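Local coordinates for protein amorpha-4,11-diene synthase (Artemisia annua, PDB 4GAX) that is an engineered sesquiterpene synthase that probably cyclises farnesyl diphosphate to a sesquiterpene in a metal-dependent reaction, at residues Trp265-Tyr277 with Tyr349-Tyr361. Sequence-based numbering, arbitrary orientation.
Sequences WWKAFDVKNNAPY and YMKPIYKLFMDTY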
ATOM      1  N   TRP A 265     -22.715   8.631   0.750  1.00 23.66           N
ATOM      2  CA  TRP A 265     -22.660   8.302   2.173  1.00 30.12           C
ATOM      3  C   TRP A 265     -22.078   9.450   2.994  1.00 32.66           C
ATOM      4  O   TRP A 265     -22.655   9.855   4.013  1.00 25.62           O
ATOM      5  CB  TRP A 265     -21.793   7.061   2.350  1.00 24.29           C
ATOM      6  CG  TRP A 265     -21.538   6.614   3.773  1.00 26.63           C
ATOM      7  CD1 TRP A 265     -22.366   5.847   4.561  1.00 26.91           C
ATOM      8  CD2 TRP A 265     -20.346   6.840   4.547  1.00 25.60           C
ATOM      9  NE1 TRP A 265     -21.771   5.611   5.783  1.00 24.67           N
ATOM     10  CE2 TRP A 265     -20.533   6.205   5.799  1.00 27.34           C
ATOM     11  CE3 TRP A 265     -19.147   7.531   4.306  1.00 21.91           C
ATOM     12  CZ2 TRP A 265     -19.556   6.229   6.802  1.00 21.88           C
ATOM     13  CZ3 TRP A 265     -18.181   7.558   5.298  1.00 25.30           C
ATOM     14  CH2 TRP A 265     -18.387   6.909   6.532  1.00 24.02           C
ATOM     15  N   TRP A 266     -20.935   9.970   2.548  1.00 26.12           N
ATOM     16  CA  TRP A 266     -20.248  11.051   3.258  1.00 26.69           C
ATOM     17  C   TRP A 266     -21.062  12.337   3.239  1.00 27.28           C
ATOM     18  O   TRP A 266     -21.174  13.038   4.253  1.00 25.71           O
ATOM     19  CB  TRP A 266     -18.846  11.297   2.654  1.00 24.72           C
ATOM     20  CG  TRP A 266     -18.047  12.309   3.428  1.00 24.99           C
ATOM     21  CD1 TRP A 266     -17.601  13.526   2.987  1.00 28.17           C
ATOM     22  CD2 TRP A 266     -17.637  12.207   4.802  1.00 20.25           C
ATOM     23  NE1 TRP A 266     -16.919  14.176   3.995  1.00 28.99           N
ATOM     24  CE2 TRP A 266     -16.933  13.389   5.119  1.00 29.67           C
ATOM     25  CE3 TRP A 266     -17.801  11.232   5.796  1.00 33.70           C
ATOM     26  CZ2 TRP A 266     -16.382  13.616   6.386  1.00 26.80           C
ATOM     27  CZ3 TRP A 266     -17.251  11.452   7.046  1.00 32.83           C
ATOM     28  CH2 TRP A 266     -16.548  12.638   7.333  1.00 30.19           C
ATOM     29  N   LYS A 267     -21.620  12.659   2.078  1.00 27.90           N
ATOM     30  CA  LYS A 267     -22.420  13.865   1.946  1.00 28.74           C
ATOM     31  C   LYS A 267     -23.651  13.813   2.850  1.00 32.38           C
ATOM     32  O   LYS A 267     -24.111  14.842   3.345  1.00 29.72           O
ATOM     33  CB  LYS A 267     -22.853  14.074   0.495  1.00 26.51           C
ATOM     34  CG  LYS A 267     -23.814  15.258   0.312  1.00 33.60           C
ATOM     35  CD  LYS A 267     -24.307  15.358  -1.126  1.00 44.74           C
ATOM     36  CE  LYS A 267     -25.380  16.438  -1.270  1.00 49.38           C
ATOM     37  NZ  LYS A 267     -24.880  17.759  -0.811  1.00 53.43           N
ATOM     38  N   ALA A 268     -24.182  12.614   3.077  1.00 27.02           N
ATOM     39  CA  ALA A 268     -25.352  12.481   3.943  1.00 26.35           C
ATOM     40  C   ALA A 268     -24.993  12.867   5.364  1.00 26.24           C
ATOM     41  O   ALA A 268     -25.799  13.462   6.085  1.00 34.88           O
ATOM     42  CB  ALA A 268     -25.867  11.054   3.910  1.00 31.02           C
ATOM     43  N   PHE A 269     -23.772  12.521   5.763  1.00 25.71           N
ATOM     44  CA  PHE A 269     -23.301  12.804   7.109  1.00 24.09           C
ATOM     45  C   PHE A 269     -23.226  14.310   7.389  1.00 32.42           C
ATOM     46  O   PHE A 269     -23.355  14.749   8.549  1.00 29.72           O
ATOM     47  CB  PHE A 269     -21.954  12.114   7.367  1.00 28.40           C
ATOM     48  CG  PHE A 269     -21.378  12.423   8.717  1.00 30.37           C
ATOM     49  CD1 PHE A 269     -22.084  12.104   9.871  1.00 25.46           C
ATOM     50  CD2 PHE A 269     -20.137  13.035   8.841  1.00 34.89           C
ATOM     51  CE1 PHE A 269     -21.565  12.403  11.135  1.00 34.11           C
ATOM     52  CE2 PHE A 269     -19.609  13.332  10.102  1.00 29.91           C
ATOM     53  CZ  PHE A 269     -20.330  13.015  11.247  1.00 32.84           C
ATOM     54  N   ASP A 270     -23.038  15.092   6.326  1.00 30.02           N
ATOM     55  CA  ASP A 270     -23.078  16.552   6.417  1.00 31.42           C
ATOM     56  C   ASP A 270     -22.043  17.031   7.430  1.00 30.83           C
ATOM     57  O   ASP A 270     -22.383  17.607   8.464  1.00 31.48           O
ATOM     58  CB  ASP A 270     -24.479  17.018   6.814  1.00 35.58           C
ATOM     59  CG  ASP A 270     -24.688  18.506   6.579  1.00 44.03           C
ATOM     60  OD1 ASP A 270     -23.979  19.081   5.720  1.00 47.63           O
ATOM     61  OD2 ASP A 270     -25.560  19.094   7.251  1.00 32.94           O
ATOM     62  N   VAL A 271     -20.775  16.782   7.114  1.00 34.96           N
ATOM     63  CA  VAL A 271     -19.672  16.976   8.048  1.00 27.58           C
ATOM     64  C   VAL A 271     -19.484  18.420   8.511  1.00 30.72           C
ATOM     65  O   VAL A 271     -19.153  18.667   9.676  1.00 36.23           O
ATOM     66  CB  VAL A 271     -18.341  16.409   7.470  1.00 38.15           C
ATOM     67  CG1 VAL A 271     -17.815  17.284   6.335  1.00 41.24           C
ATOM     68  CG2 VAL A 271     -17.292  16.248   8.566  1.00 38.94           C
ATOM     69  N   LYS A 272     -19.723  19.379   7.624  1.00 35.83           N
ATOM     70  CA  LYS A 272     -19.487  20.774   7.983  1.00 36.93           C
ATOM     71  C   LYS A 272     -20.445  21.215   9.080  1.00 40.07           C
ATOM     72  O   LYS A 272     -20.131  22.104   9.857  1.00 39.37           O
ATOM     73  CB  LYS A 272     -19.569  21.690   6.762  1.00 40.78           C
ATOM     74  CG  LYS A 272     -20.946  21.804   6.124  1.00 56.89           C
ATOM     75  CD  LYS A 272     -20.875  21.535   4.623  1.00 68.71           C
ATOM     76  CE  LYS A 272     -19.717  22.282   3.956  1.00 74.25           C
ATOM     77  NZ  LYS A 272     -19.900  23.762   3.983  1.00 75.69           N
ATOM     78  N   ASN A 273     -21.599  20.560   9.160  1.00 40.36           N
ATOM     79  CA  ASN A 273     -22.545  20.824  10.238  1.00 39.21           C
ATOM     80  C   ASN A 273     -22.414  19.884  11.434  1.00 42.84           C
ATOM     81  O   ASN A 273     -22.541  20.309  12.584  1.00 44.57           O
ATOM     82  CB  ASN A 273     -23.978  20.780   9.707  1.00 33.97           C
ATOM     83  CG  ASN A 273     -24.331  22.002   8.887  1.00 45.94           C
ATOM     84  OD1 ASN A 273     -23.884  23.115   9.182  1.00 43.05           O
ATOM     85  ND2 ASN A 273     -25.132  21.804   7.845  1.00 48.90           N
ATOM     86  N   ASN A 274     -22.145  18.609  11.167  1.00 33.66           N
ATOM     87  CA  ASN A 274     -22.182  17.595  12.214  1.00 31.52           C
ATOM     88  C   ASN A 274     -20.818  17.283  12.828  1.00 35.39           C
ATOM     89  O   ASN A 274     -20.731  16.584  13.842  1.00 35.73           O
ATOM     90  CB  ASN A 274     -22.853  16.322  11.689  1.00 29.11           C
ATOM     91  CG  ASN A 274     -24.328  16.530  11.404  1.00 33.40           C
ATOM     92  OD1 ASN A 274     -25.081  16.979  12.275  1.00 34.92           O
ATOM     93  ND2 ASN A 274     -24.746  16.238  10.171  1.00 33.79           N
ATOM     94  N   ALA A 275     -19.761  17.815  12.220  1.00 35.43           N
ATOM     95  CA  ALA A 275     -18.414  17.713  12.785  1.00 37.99           C
ATOM     96  C   ALA A 275     -17.528  18.850  12.282  1.00 37.51           C
ATOM     97  O   ALA A 275     -16.557  18.612  11.566  1.00 33.82           O
ATOM     98  CB  ALA A 275     -17.795  16.372  12.440  1.00 39.22           C
ATOM     99  N   PRO A 276     -17.849  20.094  12.666  1.00 39.17           N
ATOM    100  CA  PRO A 276     -17.150  21.238  12.065  1.00 44.04           C
ATOM    101  C   PRO A 276     -15.691  21.342  12.517  1.00 48.08           C
ATOM    102  O   PRO A 276     -14.889  22.071  11.921  1.00 45.59           O
ATOM    103  CB  PRO A 276     -17.965  22.436  12.553  1.00 43.37           C
ATOM    104  CG  PRO A 276     -18.523  21.980  13.863  1.00 41.64           C
ATOM    105  CD  PRO A 276     -18.798  20.509  13.717  1.00 39.76           C
ATOM    106  N   TYR A 277     -15.356  20.611  13.571  1.00 48.56           N
ATOM    107  CA  TYR A 277     -13.983  20.530  14.038  1.00 56.63           C
ATOM    108  C   TYR A 277     -13.104  19.706  13.086  1.00 49.73           C
ATOM    109  O   TYR A 277     -11.880  19.850  13.083  1.00 48.07           O
ATOM    110  CB  TYR A 277     -13.948  19.913  15.439  1.00 57.74           C
ATOM    111  CG  TYR A 277     -14.657  18.585  15.517  1.00 52.86           C
ATOM    112  CD1 TYR A 277     -13.996  17.411  15.186  1.00 60.71           C
ATOM    113  CD2 TYR A 277     -15.988  18.502  15.908  1.00 56.76           C
ATOM    114  CE1 TYR A 277     -14.628  16.204  15.240  1.00 59.55           C
ATOM    115  CE2 TYR A 277     -16.634  17.282  15.973  1.00 54.81           C
ATOM    116  CZ  TYR A 277     -15.944  16.141  15.634  1.00 64.04           C
ATOM    117  OH  TYR A 277     -16.560  14.919  15.683  1.00 62.55           O
ATOM    118  N   TYR A 349     -22.017  17.339  21.140  1.00 39.81           N
ATOM    119  CA  TYR A 349     -21.298  17.385  19.867  1.00 38.01           C
ATOM    120  C   TYR A 349     -20.756  16.029  19.404  1.00 38.99           C
ATOM    121  O   TYR A 349     -20.405  15.869  18.231  1.00 35.57           O
ATOM    122  CB  TYR A 349     -20.174  18.428  19.905  1.00 40.85           C
ATOM    123  CG  TYR A 349     -18.921  17.988  20.629  1.00 43.24           C
ATOM    124  CD1 TYR A 349     -17.850  17.446  19.934  1.00 42.74           C
ATOM    125  CD2 TYR A 349     -18.799  18.137  22.005  1.00 46.62           C
ATOM    126  CE1 TYR A 349     -16.701  17.049  20.588  1.00 41.65           C
ATOM    127  CE2 TYR A 349     -17.653  17.743  22.667  1.00 46.59           C
ATOM    128  CZ  TYR A 349     -16.604  17.204  21.953  1.00 42.12           C
ATOM    129  OH  TYR A 349     -15.449  16.813  22.603  1.00 38.05           O
ATOM    130  N   MET A 350     -20.687  15.055  20.309  1.00 37.21           N
ATOM    131  CA  MET A 350     -20.147  13.742  19.951  1.00 38.45           C
ATOM    132  C   MET A 350     -21.238  12.785  19.476  1.00 36.71           C
ATOM    133  O   MET A 350     -20.943  11.687  18.996  1.00 32.28           O
ATOM    134  CB  MET A 350     -19.407  13.124  21.137  1.00 42.45           C
ATOM    135  CG  MET A 350     -18.112  13.827  21.515  1.00 41.50           C
ATOM    136  SD  MET A 350     -17.590  13.341  23.173  1.00 37.65           S
ATOM    137  CE  MET A 350     -15.808  13.624  23.054  1.00 34.40           C
ATOM    138  N   LYS A 351     -22.494  13.200  19.613  1.00 37.53           N
ATOM    139  CA  LYS A 351     -23.610  12.342  19.216  1.00 33.68           C
ATOM    140  C   LYS A 351     -23.617  11.944  17.730  1.00 33.89           C
ATOM    141  O   LYS A 351     -23.752  10.752  17.418  1.00 31.22           O
ATOM    142  CB  LYS A 351     -24.952  12.937  19.651  1.00 35.77           C
ATOM    143  CG  LYS A 351     -25.129  13.023  21.175  1.00 32.22           C
ATOM    144  CD  LYS A 351     -26.555  13.427  21.564  1.00 30.62           C
ATOM    145  CE  LYS A 351     -26.778  13.250  23.065  1.00 44.53           C
ATOM    146  NZ  LYS A 351     -28.223  13.348  23.442  1.00 47.20           N
ATOM    147  N   PRO A 352     -23.451  12.918  16.805  1.00 30.27           N
ATOM    148  CA  PRO A 352     -23.524  12.500  15.392  1.00 25.97           C
ATOM    149  C   PRO A 352     -22.453  11.489  15.008  1.00 25.88           C
ATOM    150  O   PRO A 352     -22.686  10.607  14.185  1.00 30.73           O
ATOM    151  CB  PRO A 352     -23.286  13.808  14.617  1.00 27.07           C
ATOM    152  CG  PRO A 352     -23.705  14.903  15.589  1.00 36.21           C
ATOM    153  CD  PRO A 352     -23.303  14.382  16.948  1.00 33.91           C
ATOM    154  N   ILE A 353     -21.278  11.611  15.607  1.00 28.96           N
ATOM    155  CA  ILE A 353     -20.159  10.760  15.228  1.00 29.47           C
ATOM    156  C   ILE A 353     -20.364   9.375  15.835  1.00 24.96           C
ATOM    157  O   ILE A 353     -20.027   8.365  15.227  1.00 30.60           O
ATOM    158  CB  ILE A 353     -18.803  11.364  15.684  1.00 46.34           C
ATOM    159  CG1 ILE A 353     -18.612  12.771  15.092  1.00 62.00           C
ATOM    160  CG2 ILE A 353     -17.640  10.452  15.272  1.00 40.68           C
ATOM    161  CD1 ILE A 353     -19.418  13.912  15.771  1.00 83.52           C
ATOM    162  N   TYR A 354     -20.929   9.331  17.039  1.00 29.13           N
ATOM    163  CA  TYR A 354     -21.203   8.047  17.664  1.00 31.60           C
ATOM    164  C   TYR A 354     -22.238   7.307  16.836  1.00 24.82           C
ATOM    165  O   TYR A 354     -22.118   6.103  16.617  1.00 27.48           O
ATOM    166  CB  TYR A 354     -21.685   8.208  19.110  1.00 38.66           C
ATOM    167  CG  TYR A 354     -21.652   6.906  19.890  1.00 32.94           C
ATOM    168  CD1 TYR A 354     -20.450   6.391  20.371  1.00 30.17           C
ATOM    169  CD2 TYR A 354     -22.818   6.185  20.137  1.00 32.53           C
ATOM    170  CE1 TYR A 354     -20.410   5.201  21.081  1.00 28.32           C
ATOM    171  CE2 TYR A 354     -22.790   4.993  20.850  1.00 33.56           C
ATOM    172  CZ  TYR A 354     -21.586   4.506  21.319  1.00 36.21           C
ATOM    173  OH  TYR A 354     -21.555   3.319  22.017  1.00 33.67           O
ATOM    174  N   LYS A 355     -23.243   8.041  16.373  1.00 26.01           N
ATOM    175  CA  LYS A 355     -24.291   7.487  15.508  1.00 21.27           C
ATOM    176  C   LYS A 355     -23.757   6.964  14.177  1.00 19.74           C
ATOM    177  O   LYS A 355     -24.099   5.850  13.753  1.00 27.75           O
ATOM    178  CB  LYS A 355     -25.354   8.558  15.244  1.00 28.90           C
ATOM    179  CG  LYS A 355     -26.471   8.128  14.294  1.00 30.02           C
ATOM    180  CD  LYS A 355     -27.308   6.985  14.868  1.00 33.81           C
ATOM    181  CE  LYS A 355     -28.509   6.673  13.957  1.00 34.31           C
ATOM    182  NZ  LYS A 355     -28.913   5.239  14.040  1.00 29.16           N
ATOM    183  N   LEU A 356     -22.933   7.763  13.501  1.00 23.02           N
ATOM    184  CA  LEU A 356     -22.331   7.319  12.238  1.00 19.10           C
ATOM    185  C   LEU A 356     -21.491   6.077  12.463  1.00 26.71           C
ATOM    186  O   LEU A 356     -21.545   5.123  11.676  1.00 23.19           O
ATOM    187  CB  LEU A 356     -21.453   8.421  11.630  1.00 25.37           C
ATOM    188  CG  LEU A 356     -20.911   8.125  10.224  1.00 24.06           C
ATOM    189  CD1 LEU A 356     -22.026   8.256   9.189  1.00 27.82           C
ATOM    190  CD2 LEU A 356     -19.749   9.061   9.883  1.00 26.90           C
ATOM    191  N   PHE A 357     -20.701   6.102  13.532  1.00 22.37           N
ATOM    192  CA  PHE A 357     -19.841   4.975  13.901  1.00 22.03           C
ATOM    193  C   PHE A 357     -20.673   3.713  14.173  1.00 22.04           C
ATOM    194  O   PHE A 357     -20.394   2.650  13.627  1.00 20.74           O
ATOM    195  CB  PHE A 357     -19.039   5.371  15.144  1.00 22.76           C
ATOM    196  CG  PHE A 357     -18.157   4.285  15.695  1.00 24.10           C
ATOM    197  CD1 PHE A 357     -16.814   4.228  15.365  1.00 24.52           C
ATOM    198  CD2 PHE A 357     -18.654   3.358  16.599  1.00 21.05           C
ATOM    199  CE1 PHE A 357     -15.994   3.247  15.904  1.00 23.87           C
ATOM    200  CE2 PHE A 357     -17.831   2.372  17.126  1.00 26.18           C
ATOM    201  CZ  PHE A 357     -16.508   2.315  16.775  1.00 28.98           C
ATOM    202  N   MET A 358     -21.693   3.830  15.022  1.00 22.10           N
ATOM    203  CA  MET A 358     -22.486   2.670  15.400  1.00 22.56           C
ATOM    204  C   MET A 358     -23.248   2.100  14.203  1.00 26.22           C
ATOM    205  O   MET A 358     -23.304   0.884  14.042  1.00 22.57           O
ATOM    206  CB  MET A 358     -23.445   3.005  16.554  1.00 24.92           C
ATOM    207  CG  MET A 358     -22.767   3.024  17.920  1.00 33.48           C
ATOM    208  SD  MET A 358     -22.163   1.393  18.408  1.00 38.84           S
ATOM    209  CE  MET A 358     -20.504   1.760  18.891  1.00121.66           C
ATOM    210  N   ASP A 359     -23.814   2.979  13.373  1.00 23.95           N
ATOM    211  CA  ASP A 359     -24.533   2.564  12.160  1.00 24.90           C
ATOM    212  C   ASP A 359     -23.601   1.851  11.198  1.00 22.47           C
ATOM    213  O   ASP A 359     -23.989   0.900  10.516  1.00 22.27           O
ATOM    214  CB  ASP A 359     -25.120   3.774  11.422  1.00 20.85           C
ATOM    215  CG  ASP A 359     -26.403   4.302  12.063  1.00 31.34           C
ATOM    216  OD1 ASP A 359     -26.902   3.699  13.040  1.00 28.81           O
ATOM    217  OD2 ASP A 359     -26.923   5.327  11.569  1.00 33.62           O
ATOM    218  N   THR A 360     -22.371   2.342  11.100  1.00 22.32           N
ATOM    219  CA  THR A 360     -21.425   1.773  10.153  1.00 19.49           C
ATOM    220  C   THR A 360     -20.991   0.374  10.596  1.00 24.29           C
ATOM    221  O   THR A 360     -21.001  -0.588   9.806  1.00 19.04           O
ATOM    222  CB  THR A 360     -20.190   2.696   9.995  1.00 27.29           C
ATOM    223  OG1 THR A 360     -20.606   3.984   9.501  1.00 25.87           O
ATOM    224  CG2 THR A 360     -19.194   2.093   9.041  1.00 29.04           C
ATOM    225  N   TYR A 361     -20.618   0.240  11.865  1.00 20.33           N
ATOM    226  CA  TYR A 361     -20.217  -1.076  12.359  1.00 22.26           C
ATOM    227  C   TYR A 361     -21.380  -2.049  12.488  1.00 23.04           C
ATOM    228  O   TYR A 361     -21.211  -3.244  12.255  1.00 27.17           O
ATOM    229  CB  TYR A 361     -19.440  -0.963  13.680  1.00 26.93           C
ATOM    230  CG  TYR A 361     -17.994  -0.688  13.425  1.00 25.94           C
ATOM    231  CD1 TYR A 361     -17.131  -1.724  13.072  1.00 23.37           C
ATOM    232  CD2 TYR A 361     -17.492   0.604  13.473  1.00 20.04           C
ATOM    233  CE1 TYR A 361     -15.802  -1.481  12.804  1.00 27.47           C
ATOM    234  CE2 TYR A 361     -16.147   0.857  13.207  1.00 26.18           C
ATOM    235  CZ  TYR A 361     -15.314  -0.182  12.875  1.00 26.93           C
ATOM    236  OH  TYR A 361     -13.978   0.058  12.610  1.00 22.97           O
TER
HETATM  237  O   HOH W   1     -22.790   3.966   7.822  1.00 27.21           O
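Phe269 faces Leu356 where the C-terminal part of helix 238-269 runs roughly antiparallel, at 151°, to the 351-361 part of helix 351-370, with the two axes 12.2 Å apart at their closest. The spacing is filled by large side chains, and one leucine packs among aromatic ones. Leu356 CD2 sits over the centre of the Phe269 ring in a CH-pi contact, 3.8 Å from the centroid. The other methyl, Leu356 CD1, touches Phe269 CD1 as well as Trp265 CZ2, the latter at 4.0 Å. With CG anti to the backbone N (chi1 177°), Phe269 reaches across to helix 351-370, and the rim of its ring touches Ile353 CG1 and the carbonyl oxygen of Pro352. Were Phe269 cut back to an alanine, Leu356 CD2 would probably lose the aromatic face it rests on, and a gap is likely to open between the helices.

Polar groups frame this cluster. At one end a water accepts from Trp265 NE1 and donates to Thr360 OG1, each bond 2.8 Å long, while the threonine hydroxyl itself donates to Leu356 O. At the other, Asn274 ND2 donates to Phe269 O at 2.6 Å, tying the short helix 271-274 back to the end of the preceding one; Asn274 CB also packs on Pro352 CB. Farther along, the buried hydroxyl of Tyr277 lies against Ile353, doubtfully close, and has no polar partner in the model.

The contact lies within the all-helical metal-binding domain of the terpene synthase family. Helix 299-322 adjoins it: Ala275 touches its Leu314 and Tyr277 its Ile318, with Lys307 making a cation-pi contact to Trp265, while Phe357 of helix 351-370 packs against helices 325-337 and 374-399.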